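Local coordinates for protein CRISPR-associated endoribonuclease Cas2 (Streptococcus pyogenes serotype M1, PDB 4QR2) that probably acts as a magnesium-dependent nuclease in CRISPR adaptive immunity, working as a homodimer that also assembles with a Cas1 homodimer, at residues A[53-58]-A[64-69]. Numbering follows the deposited sequence.
Sequences HRLTQI and DSIRFY
Leu55 drops from the helix with both methyls against Ile66 and Phe68, two strand side chains that point toward the helix. Its CD1 meets the rim of the Phe68 ring, lying in the ring plane 3.8 Å from CZ and nearly as close to CE1; the two side chains come at each other from opposite directions. CD2 lies 3.9 Å from Ile66 CD1, and that same CD1 of Ile66 is about equally near Leu55 CD1; here the two side chains cross at about a right angle. In Ile66, CG1 stands anti to the carbonyl carbon (chi1 -69°) and carries CD1 up to the helix, while CG2 lies over one face of the Phe68 ring, 3.4 Å above its plane and offset toward the rim. This joins helix 45-58 to strand 65-71, outermost in its own chain's sheet, in the ferredoxin-like fold of Cas2, where both helices pack on one face of the antiparallel sheet. Phe48, earlier on the same helix, meets Phe68 edge-to-face, and Leu26 of helix 14-27 and Leu82 of the second subunit also pack on Leu55. On the strand face turned from the helix, Arg67 NE donates to Tyr69 OH (2.9 Å, 162°), almost in the guanidinium plane. Glu40 of the second subunit forms a salt bridge with Arg67 NH2 and a hydrogen bond with Tyr69 OH, beside the antiparallel ladder that continues the sheet across the dimer.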
ATOM      1  N   HIS A  53      -5.133  10.120  15.228  1.00 26.97           N
ATOM      2  CA  HIS A  53      -4.400  10.722  16.350  1.00 28.71           C
ATOM      3  C   HIS A  53      -3.330   9.767  16.911  1.00 27.83           C
ATOM      4  O   HIS A  53      -2.234  10.192  17.161  1.00 29.07           O
ATOM      5  CB  HIS A  53      -5.345  11.065  17.490  1.00 33.05           C
ATOM      6  CG  HIS A  53      -6.275  12.208  17.184  1.00 40.30           C
ATOM      7  ND1 HIS A  53      -7.410  12.460  17.921  1.00 44.74           N
ATOM      8  CD2 HIS A  53      -6.224  13.181  16.231  1.00 47.68           C
ATOM      9  CE1 HIS A  53      -8.016  13.540  17.458  1.00 45.20           C
ATOM     10  NE2 HIS A  53      -7.311  14.012  16.441  1.00 43.44           N
ATOM     11  N   ARG A  54      -3.690   8.510  17.083  1.00 25.50           N
ATOM     12  CA  ARG A  54      -2.753   7.497  17.585  1.00 28.10           C
ATOM     13  C   ARG A  54      -1.588   7.222  16.695  1.00 27.02           C
ATOM     14  O   ARG A  54      -0.419   7.155  17.168  1.00 27.55           O
ATOM     15  CB  ARG A  54      -3.494   6.229  18.021  1.00 29.82           C
ATOM     16  CG  ARG A  54      -4.338   6.540  19.218  1.00 34.06           C
ATOM     17  CD  ARG A  54      -4.723   5.332  19.977  1.00 41.32           C
ATOM     18  NE  ARG A  54      -5.913   4.902  19.438  1.00 43.06           N
ATOM     19  CZ  ARG A  54      -6.347   3.652  19.371  1.00 53.14           C
ATOM     20  NH1 ARG A  54      -5.632   2.617  19.855  1.00 54.47           N
ATOM     21  NH2 ARG A  54      -7.528   3.458  18.762  1.00 48.78           N
ATOM     22  N   LEU A  55      -1.878   7.136  15.407  1.00 24.51           N
ATOM     23  CA  LEU A  55      -0.809   6.939  14.411  1.00 23.73           C
ATOM     24  C   LEU A  55       0.084   8.109  14.381  1.00 24.56           C
ATOM     25  O   LEU A  55       1.328   7.953  14.275  1.00 25.10           O
ATOM     26  CB  LEU A  55      -1.418   6.670  13.049  1.00 22.07           C
ATOM     27  CG  LEU A  55      -2.111   5.350  12.835  1.00 24.07           C
ATOM     28  CD1 LEU A  55      -2.913   5.438  11.538  1.00 24.56           C
ATOM     29  CD2 LEU A  55      -1.055   4.218  12.756  1.00 28.11           C
ATOM     30  N   THR A  56      -0.454   9.310  14.554  1.00 26.61           N
ATOM     31  CA  THR A  56       0.405  10.506  14.586  1.00 28.46           C
ATOM     32  C   THR A  56       1.424  10.496  15.716  1.00 30.65           C
ATOM     33  O   THR A  56       2.548  10.975  15.536  1.00 31.41           O
ATOM     34  CB  THR A  56      -0.456  11.772  14.693  1.00 34.74           C
ATOM     35  OG1 THR A  56      -1.222  11.899  13.498  1.00 30.33           O
ATOM     36  CG2 THR A  56       0.417  12.965  14.828  1.00 38.50           C
ATOM     37  N   GLN A  57       1.046   9.915  16.842  1.00 29.55           N
ATOM     38  CA  GLN A  57       1.964   9.763  17.965  1.00 34.29           C
ATOM     39  C   GLN A  57       3.005   8.640  17.730  1.00 31.73           C
ATOM     40  O   GLN A  57       4.018   8.590  18.393  1.00 34.68           O
ATOM     41  CB  GLN A  57       1.172   9.494  19.208  1.00 38.19           C
ATOM     42  CG  GLN A  57       0.215  10.646  19.586  1.00 43.14           C
ATOM     43  CD  GLN A  57       0.955  11.956  19.723  1.00 49.06           C
ATOM     44  OE1 GLN A  57       0.879  12.857  18.864  1.00 49.43           O
ATOM     45  NE2 GLN A  57       1.750  12.047  20.784  1.00 56.34           N
ATOM     46  N   ILE A  58       2.754   7.710  16.855  1.00 25.62           N
ATOM     47  CA  ILE A  58       3.720   6.601  16.584  1.00 27.83           C
ATOM     48  C   ILE A  58       4.741   6.895  15.469  1.00 27.79           C
ATOM     49  O   ILE A  58       5.920   6.538  15.588  1.00 26.75           O
ATOM     50  CB  ILE A  58       2.979   5.306  16.201  1.00 28.04           C
ATOM     51  CG1 ILE A  58       2.170   4.821  17.418  1.00 30.21           C
ATOM     52  CG2 ILE A  58       3.980   4.278  15.586  1.00 29.55           C
ATOM     53  CD1 ILE A  58       1.006   3.922  17.138  1.00 31.92           C
ATOM     54  N   ASP A  64       8.532   9.263   7.605  1.00 24.58           N
ATOM     55  CA  ASP A  64       7.542   8.238   7.269  1.00 24.02           C
ATOM     56  C   ASP A  64       6.328   8.925   6.658  1.00 19.84           C
ATOM     57  O   ASP A  64       6.083  10.103   6.877  1.00 22.64           O
ATOM     58  CB  ASP A  64       6.999   7.544   8.549  1.00 24.13           C
ATOM     59  CG  ASP A  64       8.092   6.927   9.459  1.00 25.56           C
ATOM     60  OD1 ASP A  64       9.324   6.960   9.144  1.00 25.02           O
ATOM     61  OD2 ASP A  64       7.683   6.472  10.549  1.00 24.36           O
ATOM     62  N   SER A  65       5.471   8.159   6.000  1.00 22.25           N
ATOM     63  CA  SER A  65       4.118   8.635   5.690  1.00 20.52           C
ATOM     64  C   SER A  65       3.060   7.551   5.794  1.00 20.92           C
ATOM     65  O   SER A  65       3.392   6.380   5.675  1.00 20.38           O
ATOM     66  CB  SER A  65       4.031   9.254   4.303  1.00 21.85           C
ATOM     67  OG  SER A  65       4.232   8.282   3.333  1.00 21.85           O
ATOM     68  N   ILE A  66       1.790   7.980   5.928  1.00 20.33           N
ATOM     69  CA  ILE A  66       0.648   7.091   5.909  1.00 20.65           C
ATOM     70  C   ILE A  66      -0.360   7.707   4.945  1.00 21.80           C
ATOM     71  O   ILE A  66      -0.627   8.921   5.006  1.00 22.81           O
ATOM     72  CB  ILE A  66       0.005   6.922   7.318  1.00 22.66           C
ATOM     73  CG1 ILE A  66       0.993   6.122   8.192  1.00 26.12           C
ATOM     74  CG2 ILE A  66      -1.370   6.245   7.170  1.00 25.00           C
ATOM     75  CD1 ILE A  66       0.433   5.602   9.473  1.00 33.72           C
ATOM     76  N   ARG A  67      -0.922   6.848   4.096  1.00 21.10           N
ATOM     77  CA  ARG A  67      -1.992   7.196   3.229  1.00 20.98           C
ATOM     78  C   ARG A  67      -3.183   6.365   3.596  1.00 21.99           C
ATOM     79  O   ARG A  67      -3.050   5.177   3.945  1.00 20.90           O
ATOM     80  CB  ARG A  67      -1.593   7.008   1.710  1.00 19.52           C
ATOM     81  CG  ARG A  67      -0.545   7.995   1.316  1.00 22.18           C
ATOM     82  CD  ARG A  67      -0.023   7.756  -0.093  1.00 23.80           C
ATOM     83  NE  ARG A  67      -0.978   8.186  -1.098  1.00 23.71           N
ATOM     84  CZ  ARG A  67      -1.060   9.433  -1.539  1.00 26.61           C
ATOM     85  NH1 ARG A  67      -0.327  10.385  -0.953  1.00 30.62           N
ATOM     86  NH2 ARG A  67      -1.911   9.735  -2.467  1.00 27.53           N
ATOM     87  N   PHE A  68      -4.341   6.986   3.487  1.00 20.65           N
ATOM     88  CA  PHE A  68      -5.632   6.324   3.741  1.00 21.76           C
ATOM     89  C   PHE A  68      -6.477   6.389   2.499  1.00 22.81           C
ATOM     90  O   PHE A  68      -6.791   7.513   2.011  1.00 22.57           O
ATOM     91  CB  PHE A  68      -6.398   7.064   4.849  1.00 23.93           C
ATOM     92  CG  PHE A  68      -5.669   7.179   6.142  1.00 23.47           C
ATOM     93  CD1 PHE A  68      -5.476   6.091   6.903  1.00 21.96           C
ATOM     94  CD2 PHE A  68      -5.168   8.406   6.571  1.00 26.25           C
ATOM     95  CE1 PHE A  68      -4.823   6.160   8.158  1.00 24.37           C
ATOM     96  CE2 PHE A  68      -4.486   8.513   7.797  1.00 27.22           C
ATOM     97  CZ  PHE A  68      -4.287   7.365   8.576  1.00 26.65           C
ATOM     98  N   TYR A  69      -6.894   5.228   1.989  1.00 23.11           N
ATOM     99  CA  TYR A  69      -7.772   5.189   0.826  1.00 22.32           C
ATOM    100  C   TYR A  69      -9.110   4.702   1.267  1.00 24.41           C
ATOM    101  O   TYR A  69      -9.239   3.635   1.833  1.00 22.37           O
ATOM    102  CB  TYR A  69      -7.214   4.232  -0.263  1.00 23.19           C
ATOM    103  CG  TYR A  69      -5.862   4.676  -0.815  1.00 22.24           C
ATOM    104  CD1 TYR A  69      -4.705   4.385  -0.194  1.00 22.24           C
ATOM    105  CD2 TYR A  69      -5.822   5.368  -1.999  1.00 24.86           C
ATOM    106  CE1 TYR A  69      -3.519   4.841  -0.703  1.00 21.62           C
ATOM    107  CE2 TYR A  69      -4.662   5.772  -2.561  1.00 24.47           C
ATOM    108  CZ  TYR A  69      -3.506   5.521  -1.933  1.00 23.69           C
ATOM    109  OH  TYR A  69      -2.323   5.976  -2.446  1.00 23.16           O
TER